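Local coordinates for protein SsfS6 (Streptomyces sp. SF2575, PDB 4G2T) that is a GT-B-fold protein related to erythromycin biosynthesis protein CIII, with thymidine-5'-diphosphate bound, at residues W121-V126 and A140-P145; T128-L133 and L158-G163; I144-Q149 and P180-S185. All coordinates share one frame; numbering follows the deposited sequence.

Interaction 1. Residues W121-V126 and A140-P145; sequences WKPDLV and ATLGIP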
loop_
_atom_site.group_PDB
_atom_site.type_symbol
_atom_site.label_atom_id
_atom_site.label_comp_id
_atom_site.label_asym_id
_atom_site.label_seq_id
_atom_site.Cartn_x
_atom_site.Cartn_y
_atom_site.Cartn_z
ATOM N N TRP A 121 -18.985 11.573 1.482
ATOM C CA TRP A 121 -18.152 10.831 0.538
ATOM C C TRP A 121 -18.992 9.926 -0.358
ATOM O O TRP A 121 -18.593 9.611 -1.481
ATOM C CB TRP A 121 -17.087 10.017 1.278
ATOM C CG TRP A 121 -15.951 9.580 0.400
ATOM C CD1 TRP A 121 -15.092 10.387 -0.288
ATOM C CD2 TRP A 121 -15.542 8.233 0.129
ATOM N NE1 TRP A 121 -14.178 9.628 -0.977
ATOM C CE2 TRP A 121 -14.431 8.304 -0.738
ATOM C CE3 TRP A 121 -16.006 6.978 0.530
ATOM C CZ2 TRP A 121 -13.780 7.165 -1.209
ATOM C CZ3 TRP A 121 -15.358 5.849 0.061
ATOM C CH2 TRP A 121 -14.258 5.950 -0.799
ATOM N N LYS A 122 -20.153 9.517 0.150
ATOM C CA LYS A 122 -21.102 8.687 -0.594
ATOM C C LYS A 122 -20.492 7.403 -1.150
ATOM O O LYS A 122 -20.238 7.302 -2.350
ATOM C CB LYS A 122 -21.749 9.491 -1.725
ATOM C CG LYS A 122 -22.587 10.665 -1.251
ATOM C CD LYS A 122 -23.038 11.528 -2.417
ATOM C CE LYS A 122 -23.989 12.621 -1.957
ATOM N NZ LYS A 122 -23.385 13.485 -0.906
ATOM N N PRO A 123 -20.259 6.411 -0.278
ATOM C CA PRO A 123 -19.724 5.126 -0.732
ATOM C C PRO A 123 -20.829 4.219 -1.263
ATOM O O PRO A 123 -21.992 4.389 -0.898
ATOM C CB PRO A 123 -19.133 4.535 0.547
ATOM C CG PRO A 123 -20.015 5.065 1.623
ATOM C CD PRO A 123 -20.423 6.451 1.186
ATOM N N ASP A 124 -20.464 3.271 -2.118
ATOM C CA ASP A 124 -21.426 2.320 -2.660
ATOM C C ASP A 124 -21.396 1.034 -1.850
ATOM O O ASP A 124 -22.316 0.219 -1.919
ATOM C CB ASP A 124 -21.099 2.001 -4.118
ATOM C CG ASP A 124 -20.810 3.240 -4.938
ATOM O OD1 ASP A 124 -21.502 4.262 -4.747
ATOM O OD2 ASP A 124 -19.882 3.192 -5.773
ATOM N N LEU A 125 -20.329 0.859 -1.077
ATOM C CA LEU A 125 -20.084 -0.399 -0.391
ATOM C C LEU A 125 -19.171 -0.201 0.813
ATOM O O LEU A 125 -18.252 0.617 0.778
ATOM C CB LEU A 125 -19.460 -1.395 -1.367
ATOM C CG LEU A 125 -19.215 -2.825 -0.892
ATOM C CD1 LEU A 125 -20.518 -3.498 -0.509
ATOM C CD2 LEU A 125 -18.515 -3.599 -1.983
ATOM N N VAL A 126 -19.428 -0.955 1.878
ATOM C CA VAL A 126 -18.639 -0.852 3.100
ATOM C C VAL A 126 -17.838 -2.123 3.365
ATOM O O VAL A 126 -18.392 -3.220 3.405
ATOM C CB VAL A 126 -19.532 -0.557 4.324
ATOM C CG1 VAL A 126 -18.719 -0.620 5.608
ATOM C CG2 VAL A 126 -20.202 0.800 4.176
ATOM N N ALA A 140 -26.228 -0.027 6.910
ATOM C CA ALA A 140 -27.671 -0.158 7.078
ATOM C C ALA A 140 -28.350 1.206 7.131
ATOM O O ALA A 140 -29.495 1.358 6.706
ATOM C CB ALA A 140 -27.989 -0.959 8.332
ATOM N N THR A 141 -27.634 2.197 7.654
ATOM C CA THR A 141 -28.170 3.548 7.781
ATOM C C THR A 141 -28.336 4.213 6.417
ATOM O O THR A 141 -29.324 4.905 6.169
ATOM C CB THR A 141 -27.270 4.426 8.676
ATOM O OG1 THR A 141 -27.091 3.789 9.949
ATOM C CG2 THR A 141 -27.893 5.798 8.884
ATOM N N LEU A 142 -27.370 3.992 5.531
ATOM C CA LEU A 142 -27.407 4.582 4.196
ATOM C C LEU A 142 -28.190 3.721 3.211
ATOM O O LEU A 142 -28.621 4.200 2.163
ATOM C CB LEU A 142 -25.989 4.826 3.669
ATOM C CG LEU A 142 -25.329 6.167 4.006
ATOM C CD1 LEU A 142 -25.132 6.334 5.504
ATOM C CD2 LEU A 142 -24.004 6.309 3.271
ATOM N N GLY A 143 -28.373 2.449 3.553
ATOM C CA GLY A 143 -29.103 1.529 2.702
ATOM C C GLY A 143 -28.240 0.952 1.597
ATOM O O GLY A 143 -28.682 0.812 0.456
ATOM N N ILE A 144 -27.002 0.615 1.940
ATOM C CA ILE A 144 -26.055 0.063 0.978
ATOM C C ILE A 144 -25.495 -1.264 1.486
ATOM O O ILE A 144 -25.433 -1.489 2.694
ATOM C CB ILE A 144 -24.894 1.047 0.713
ATOM C CG1 ILE A 144 -24.187 1.406 2.021
ATOM C CG2 ILE A 144 -25.406 2.302 0.020
ATOM C CD1 ILE A 144 -23.011 2.341 1.844
ATOM N N PRO A 145 -25.095 -2.154 0.563
ATOM C CA PRO A 145 -24.520 -3.441 0.970
ATOM C C PRO A 145 -23.189 -3.270 1.698
ATOM O O PRO A 145 -22.583 -2.201 1.629
ATOM C CB PRO A 145 -24.304 -4.166 -0.363
ATOM C CG PRO A 145 -24.230 -3.077 -1.383
ATOM C CD PRO A 145 -25.185 -2.033 -0.903
#
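Ile144 holds CG1 between its backbone N and carbonyl carbon (chi1 57°) and runs straight beyond it (chi2 178°), which carries CD1 to Pro123 and Val126. Val126 in turn has CG1 anti to its N, so that CG2, placed beside that N, is the branch that meets the isoleucine, with Ile144 CD1 4.0 Å from Val126 CG2. The same methyl lies 4.1 Å from Pro123 CG and 3.6 Å from the carbonyl oxygen Pro123 O. Ile144 crosses both Pro123 and Val126 at about a right angle, a methyl-end contact rather than a side-by-side one. Two residues earlier, at the last residue of helix 134-142, the packing is lighter: Leu142 CD2 reaches Pro123 CD at 4.1 Å, again crosswise.

Leu125 instead meets Pro145. Leu125 CD1 lies 3.8 Å from both Pro145 CB and Pro145 CG, and presses close to the carbonyl oxygen, Leu125 CD1 to Pro145 O being 3.2 Å. That oxygen also accepts the one backbone hydrogen bond between the segments, a weak one from Val126 N to Pro145 O (3.4 Å, 153° at the hydrogen).

Both segments leave a helix at a residue with positive phi, Lys122 after 92-121 and Gly143 after 134-142, and then lead into a strand. Asp124 OD2 accepts a hydrogen bond from the backbone N of Arg16, and the two backbones are also bonded, while Leu142 also rests on Leu115 and Ala118 of helix 92-121. Strand 125-129, helix 134-142 and strand 146-149 thus form a beta-alpha-beta crossover, the repeating unit of the Rossmann-like N-terminal domain in GT-B proteins.

Interaction 2. Residues T128-L133 and L158-G163; sequences TETYSL and LIKSAG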
loop_
_atom_site.group_PDB
_atom_site.type_symbol
_atom_site.label_atom_id
_atom_site.label_comp_id
_atom_site.label_asym_id
_atom_site.label_seq_id
_atom_site.Cartn_x
_atom_site.Cartn_y
_atom_site.Cartn_z
ATOM N N THR A 128 -15.360 -4.059 6.103
ATOM C CA THR A 128 -15.043 -4.044 7.525
ATOM C C THR A 128 -14.738 -5.444 8.043
ATOM O O THR A 128 -14.959 -6.434 7.347
ATOM C CB THR A 128 -16.203 -3.451 8.345
ATOM O OG1 THR A 128 -15.746 -3.133 9.663
ATOM C CG2 THR A 128 -17.358 -4.439 8.432
ATOM N N GLU A 129 -14.226 -5.521 9.267
ATOM C CA GLU A 129 -13.943 -6.808 9.891
ATOM C C GLU A 129 -15.122 -7.272 10.742
ATOM O O GLU A 129 -16.106 -6.549 10.898
ATOM C CB GLU A 129 -12.652 -6.750 10.715
ATOM C CG GLU A 129 -12.689 -5.781 11.880
ATOM C CD GLU A 129 -12.841 -6.480 13.216
ATOM O OE1 GLU A 129 -12.938 -7.725 13.232
ATOM O OE2 GLU A 129 -12.860 -5.781 14.252
ATOM N N THR A 130 -15.015 -8.479 11.288
ATOM C CA THR A 130 -16.133 -9.129 11.970
ATOM C C THR A 130 -16.668 -8.352 13.173
ATOM O O THR A 130 -17.881 -8.242 13.356
ATOM C CB THR A 130 -15.762 -10.557 12.421
ATOM O OG1 THR A 130 -15.165 -11.268 11.330
ATOM C CG2 THR A 130 -16.998 -11.307 12.894
ATOM N N TYR A 131 -15.770 -7.808 13.987
ATOM C CA TYR A 131 -16.180 -7.163 15.233
ATOM C C TYR A 131 -16.226 -5.636 15.153
ATOM O O TYR A 131 -16.477 -4.965 16.153
ATOM C CB TYR A 131 -15.295 -7.622 16.395
ATOM C CG TYR A 131 -15.345 -9.115 16.638
ATOM C CD1 TYR A 131 -16.450 -9.865 16.256
ATOM C CD2 TYR A 131 -14.285 -9.776 17.244
ATOM C CE1 TYR A 131 -16.498 -11.229 16.471
ATOM C CE2 TYR A 131 -14.323 -11.139 17.463
ATOM C CZ TYR A 131 -15.432 -11.861 17.074
ATOM O OH TYR A 131 -15.476 -13.219 17.291
ATOM N N SER A 132 -15.984 -5.093 13.965
ATOM C CA SER A 132 -16.166 -3.664 13.739
ATOM C C SER A 132 -17.590 -3.405 13.260
ATOM O O SER A 132 -17.841 -3.281 12.061
ATOM C CB SER A 132 -15.155 -3.134 12.722
ATOM O OG SER A 132 -13.844 -3.122 13.259
ATOM N N LEU A 133 -18.517 -3.326 14.209
ATOM C CA LEU A 133 -19.941 -3.240 13.900
ATOM C C LEU A 133 -20.383 -1.863 13.414
ATOM O O LEU A 133 -21.546 -1.673 13.055
ATOM C CB LEU A 133 -20.772 -3.662 15.115
ATOM C CG LEU A 133 -20.572 -5.103 15.588
ATOM C CD1 LEU A 133 -21.323 -5.349 16.886
ATOM C CD2 LEU A 133 -21.018 -6.082 14.514
ATOM N N LEU A 158 -20.313 -15.670 19.634
ATOM C CA LEU A 158 -20.807 -15.196 20.918
ATOM C C LEU A 158 -20.371 -13.754 21.162
ATOM O O LEU A 158 -21.103 -12.966 21.763
ATOM C CB LEU A 158 -20.290 -16.098 22.034
ATOM C CG LEU A 158 -21.003 -16.005 23.379
ATOM C CD1 LEU A 158 -22.452 -16.444 23.244
ATOM C CD2 LEU A 158 -20.272 -16.854 24.396
ATOM N N ILE A 159 -19.172 -13.420 20.695
ATOM C CA ILE A 159 -18.668 -12.054 20.769
ATOM C C ILE A 159 -19.512 -11.135 19.894
ATOM O O ILE A 159 -19.967 -10.080 20.332
ATOM C CB ILE A 159 -17.198 -11.972 20.310
ATOM C CG1 ILE A 159 -16.289 -12.723 21.285
ATOM C CG2 ILE A 159 -16.754 -10.525 20.180
ATOM C CD1 ILE A 159 -14.823 -12.678 20.911
ATOM N N LYS A 160 -19.724 -11.555 18.652
ATOM C CA LYS A 160 -20.489 -10.775 17.689
ATOM C C LYS A 160 -21.937 -10.570 18.132
ATOM O O LYS A 160 -22.468 -9.465 18.038
ATOM C CB LYS A 160 -20.435 -11.449 16.317
ATOM C CG LYS A 160 -21.324 -10.826 15.258
ATOM C CD LYS A 160 -21.012 -11.432 13.900
ATOM C CE LYS A 160 -22.263 -11.609 13.061
ATOM N NZ LYS A 160 -21.949 -12.278 11.768
ATOM N N SER A 161 -22.564 -11.636 18.621
ATOM C CA SER A 161 -23.956 -11.574 19.061
ATOM C C SER A 161 -24.147 -10.615 20.234
ATOM O O SER A 161 -25.151 -9.905 20.307
ATOM C CB SER A 161 -24.461 -12.969 19.438
ATOM O OG SER A 161 -23.726 -13.501 20.526
ATOM N N ALA A 162 -23.182 -10.601 21.147
ATOM C CA ALA A 162 -23.234 -9.713 22.303
ATOM C C ALA A 162 -23.120 -8.255 21.875
ATOM O O ALA A 162 -23.780 -7.380 22.436
ATOM C CB ALA A 162 -22.135 -10.063 23.289
ATOM N N GLY A 163 -22.277 -8.003 20.879
ATOM C CA GLY A 163 -22.096 -6.663 20.352
ATOM C C GLY A 163 -23.349 -6.146 19.677
ATOM O O GLY A 163 -23.726 -4.987 19.851
#
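Tyr131 offers one ring face to Ile159. With Tyr131 CG beside its own N (chi1 -60°), the ring extends to the helix, and Ile159 CG2 stands over its centre as a CH-pi contact, 3.6 Å from the centroid and 10° off the normal. The other isoleucine branch brings CD1 into van der Waals contact with Tyr131 OH at 3.7 Å, and this hydroxyl makes a weak hydrogen bond with Pro156 O. Lys160 brings its aliphatic part: CB lies 3.9 Å from Tyr131 CE1, and CD meets Thr130 CG2 at 4.1 Å, after which the chain bends at chi3 and NZ goes off toward Glu148 in a long, weak ion pair.

Leu133 is extended past CG (chi2 173°) and puts CD1 directly on main chain, 3.5 Å from Gly163 C, a fit that relies on Gly163 having no side chain. Thr130 and Tyr131 are the middle residues of a type I turn from Glu129 to Ser132, and Tyr131 N gives a nearly straight bond to Glu129 OE1 (2.9 Å), approaching from above the carboxylate plane.

Tyr103 of helix 92-121 touches both Tyr131 and Ile159, and Leu133 rests on Val107 of that helix, placing the contact where the turn that follows strand 125-129 meets helices 92-121 and 157-166.

Interaction 3. Residues I144-Q149 and P180-S185; sequences IPWIEQ and PDPLLS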
loop_
_atom_site.group_PDB
_atom_site.type_symbol
_atom_site.label_atom_id
_atom_site.label_comp_id
_atom_site.label_asym_id
_atom_site.label_seq_id
_atom_site.Cartn_x
_atom_site.Cartn_y
_atom_site.Cartn_z
ATOM N N ILE A 144 -27.002 0.615 1.940
ATOM C CA ILE A 144 -26.055 0.063 0.978
ATOM C C ILE A 144 -25.495 -1.264 1.486
ATOM O O ILE A 144 -25.433 -1.489 2.694
ATOM C CB ILE A 144 -24.894 1.047 0.713
ATOM C CG1 ILE A 144 -24.187 1.406 2.021
ATOM C CG2 ILE A 144 -25.406 2.302 0.020
ATOM C CD1 ILE A 144 -23.011 2.341 1.844
ATOM N N PRO A 145 -25.095 -2.154 0.563
ATOM C CA PRO A 145 -24.520 -3.441 0.970
ATOM C C PRO A 145 -23.189 -3.270 1.698
ATOM O O PRO A 145 -22.583 -2.201 1.629
ATOM C CB PRO A 145 -24.304 -4.166 -0.363
ATOM C CG PRO A 145 -24.230 -3.077 -1.383
ATOM C CD PRO A 145 -25.185 -2.033 -0.903
ATOM N N TRP A 146 -22.748 -4.316 2.390
ATOM C CA TRP A 146 -21.459 -4.288 3.074
ATOM C C TRP A 146 -20.758 -5.641 3.011
ATOM O O TRP A 146 -21.394 -6.673 2.810
ATOM C CB TRP A 146 -21.617 -3.826 4.527
ATOM C CG TRP A 146 -22.438 -4.739 5.391
ATOM C CD1 TRP A 146 -23.795 -4.873 5.386
ATOM C CD2 TRP A 146 -21.950 -5.627 6.407
ATOM N NE1 TRP A 146 -24.183 -5.798 6.326
ATOM C CE2 TRP A 146 -23.071 -6.274 6.967
ATOM C CE3 TRP A 146 -20.677 -5.941 6.892
ATOM C CZ2 TRP A 146 -22.955 -7.215 7.988
ATOM C CZ3 TRP A 146 -20.566 -6.877 7.905
ATOM C CH2 TRP A 146 -21.697 -7.505 8.441
ATOM N N ILE A 147 -19.439 -5.622 3.178
ATOM C CA ILE A 147 -18.639 -6.838 3.116
ATOM C C ILE A 147 -18.022 -7.149 4.474
ATOM O O ILE A 147 -17.414 -6.281 5.101
ATOM C CB ILE A 147 -17.508 -6.712 2.078
ATOM C CG1 ILE A 147 -18.071 -6.312 0.713
ATOM C CG2 ILE A 147 -16.728 -8.014 1.976
ATOM C CD1 ILE A 147 -18.997 -7.343 0.108
ATOM N N GLU A 148 -18.185 -8.387 4.927
ATOM C CA GLU A 148 -17.569 -8.826 6.173
ATOM C C GLU A 148 -16.358 -9.707 5.900
ATOM O O GLU A 148 -16.479 -10.768 5.286
ATOM C CB GLU A 148 -18.567 -9.598 7.036
ATOM C CG GLU A 148 -17.960 -10.126 8.327
ATOM C CD GLU A 148 -18.758 -11.263 8.933
ATOM O OE1 GLU A 148 -19.988 -11.310 8.724
ATOM O OE2 GLU A 148 -18.149 -12.116 9.613
ATOM N N GLN A 149 -15.193 -9.266 6.358
ATOM C CA GLN A 149 -13.986 -10.074 6.253
ATOM C C GLN A 149 -13.525 -10.535 7.629
ATOM O O GLN A 149 -13.435 -9.738 8.561
ATOM C CB GLN A 149 -12.859 -9.296 5.570
ATOM C CG GLN A 149 -11.554 -10.075 5.494
ATOM C CD GLN A 149 -10.370 -9.212 5.110
ATOM O OE1 GLN A 149 -10.518 -8.198 4.427
ATOM N NE2 GLN A 149 -9.182 -9.609 5.554
ATOM N N PRO A 180 -28.514 -6.185 8.508
ATOM C CA PRO A 180 -28.743 -6.981 7.300
ATOM C C PRO A 180 -27.489 -7.775 6.967
ATOM O O PRO A 180 -26.385 -7.262 7.150
ATOM C CB PRO A 180 -29.013 -5.922 6.226
ATOM C CG PRO A 180 -28.402 -4.666 6.758
ATOM C CD PRO A 180 -28.575 -4.738 8.241
ATOM N N ASP A 181 -27.660 -9.011 6.508
ATOM C CA ASP A 181 -26.530 -9.873 6.184
ATOM C C ASP A 181 -25.616 -9.209 5.162
ATOM O O ASP A 181 -26.090 -8.565 4.226
ATOM C CB ASP A 181 -27.017 -11.226 5.660
ATOM C CG ASP A 181 -27.820 -11.995 6.692
ATOM O OD1 ASP A 181 -27.209 -12.722 7.502
ATOM O OD2 ASP A 181 -29.063 -11.873 6.693
ATOM N N PRO A 182 -24.294 -9.354 5.346
ATOM C CA PRO A 182 -23.335 -8.718 4.440
ATOM C C PRO A 182 -23.415 -9.326 3.049
ATOM O O PRO A 182 -23.816 -10.483 2.910
ATOM C CB PRO A 182 -21.984 -9.038 5.084
ATOM C CG PRO A 182 -22.222 -10.288 5.848
ATOM C CD PRO A 182 -23.630 -10.193 6.358
ATOM N N LEU A 183 -23.044 -8.551 2.035
ATOM C CA LEU A 183 -23.070 -9.028 0.659
ATOM C C LEU A 183 -22.133 -10.220 0.504
ATOM O O LEU A 183 -22.387 -11.128 -0.286
ATOM C CB LEU A 183 -22.667 -7.906 -0.299
ATOM C CG LEU A 183 -23.082 -8.064 -1.762
ATOM C CD1 LEU A 183 -24.598 -8.118 -1.880
ATOM C CD2 LEU A 183 -22.517 -6.931 -2.603
ATOM N N LEU A 184 -21.053 -10.214 1.277
ATOM C CA LEU A 184 -20.093 -11.306 1.253
ATOM C C LEU A 184 -19.463 -11.499 2.628
ATOM O O LEU A 184 -18.989 -10.544 3.243
ATOM C CB LEU A 184 -19.006 -11.034 0.212
ATOM C CG LEU A 184 -18.277 -12.255 -0.348
ATOM C CD1 LEU A 184 -19.210 -13.070 -1.230
ATOM C CD2 LEU A 184 -17.036 -11.833 -1.117
ATOM N N SER A 185 -19.474 -12.738 3.109
ATOM C CA SER A 185 -18.813 -13.080 4.362
ATOM C C SER A 185 -17.530 -13.845 4.072
ATOM O O SER A 185 -17.565 -14.968 3.572
ATOM C CB SER A 185 -19.737 -13.910 5.254
ATOM O OG SER A 185 -20.809 -13.126 5.744
#
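Trp146 lies alongside Pro182, and its atoms can be followed outward in turn. CB sits against the neighbouring strand, 3.5 Å from Val126 O. From there chi1 of 64° sets CG between the backbone N and carbonyl carbon, and CG and CD1 face Pro182 CA. At the ring's edge NE1 donates to Pro180 O (2.8 Å, 152° at the hydrogen); the oxygen is almost in the indole plane, while the donor stands 27° out of the carbonyl's plane. Pro182 CB is centred over one face of the six-membered ring, 3.4 Å from its centroid, and so neighbours CD2, CE2, CE3, CZ3 and CH2 alike, while Trp146 CZ2 meets Pro182 CD at 3.5 Å. One edge bond and one covered face together fix the indole's rotation.

Backbone bonds supply the rest: Leu183 N to Trp146 O at 2.6 Å, and Glu148 N to Leu184 O at 2.9 Å. A parallel bridge joins Glu148 to Ser185, with Ser185 CA making a CH contact to Glu148 O. On the other face Ile147 CD1 packs 3.7 Å from Leu184 CB, and both residues touch the C-terminal helix 387-396. Parallel strands covered by a final helix that returns to the N-terminal domain are a hallmark of the GT-B fold.

All three contacts lie in the N-terminal part of the GT-B fold and use one parallel sheet, in which strands 125-129, 146-149 and 184-187 are successive neighbours. Interactions 1 and 3, with centres about 11 Å apart, share Ile144 and Pro145; a probable hydrogen bond from Ile147 N to Val126 O (2.6 Å) joins them. Interaction 2 lies farther along strand 125-129, its centre about 19 Å from that of interaction 1 and 13 Å from that of interaction 3, linked to the latter through probable backbone hydrogen bonds of Thr128 with Ile147 and Gln149. The chain order 121-126, 128-133, 140-145, 144-149, 158-163, 180-185 joins neighbouring parts of the same sheet and its helices.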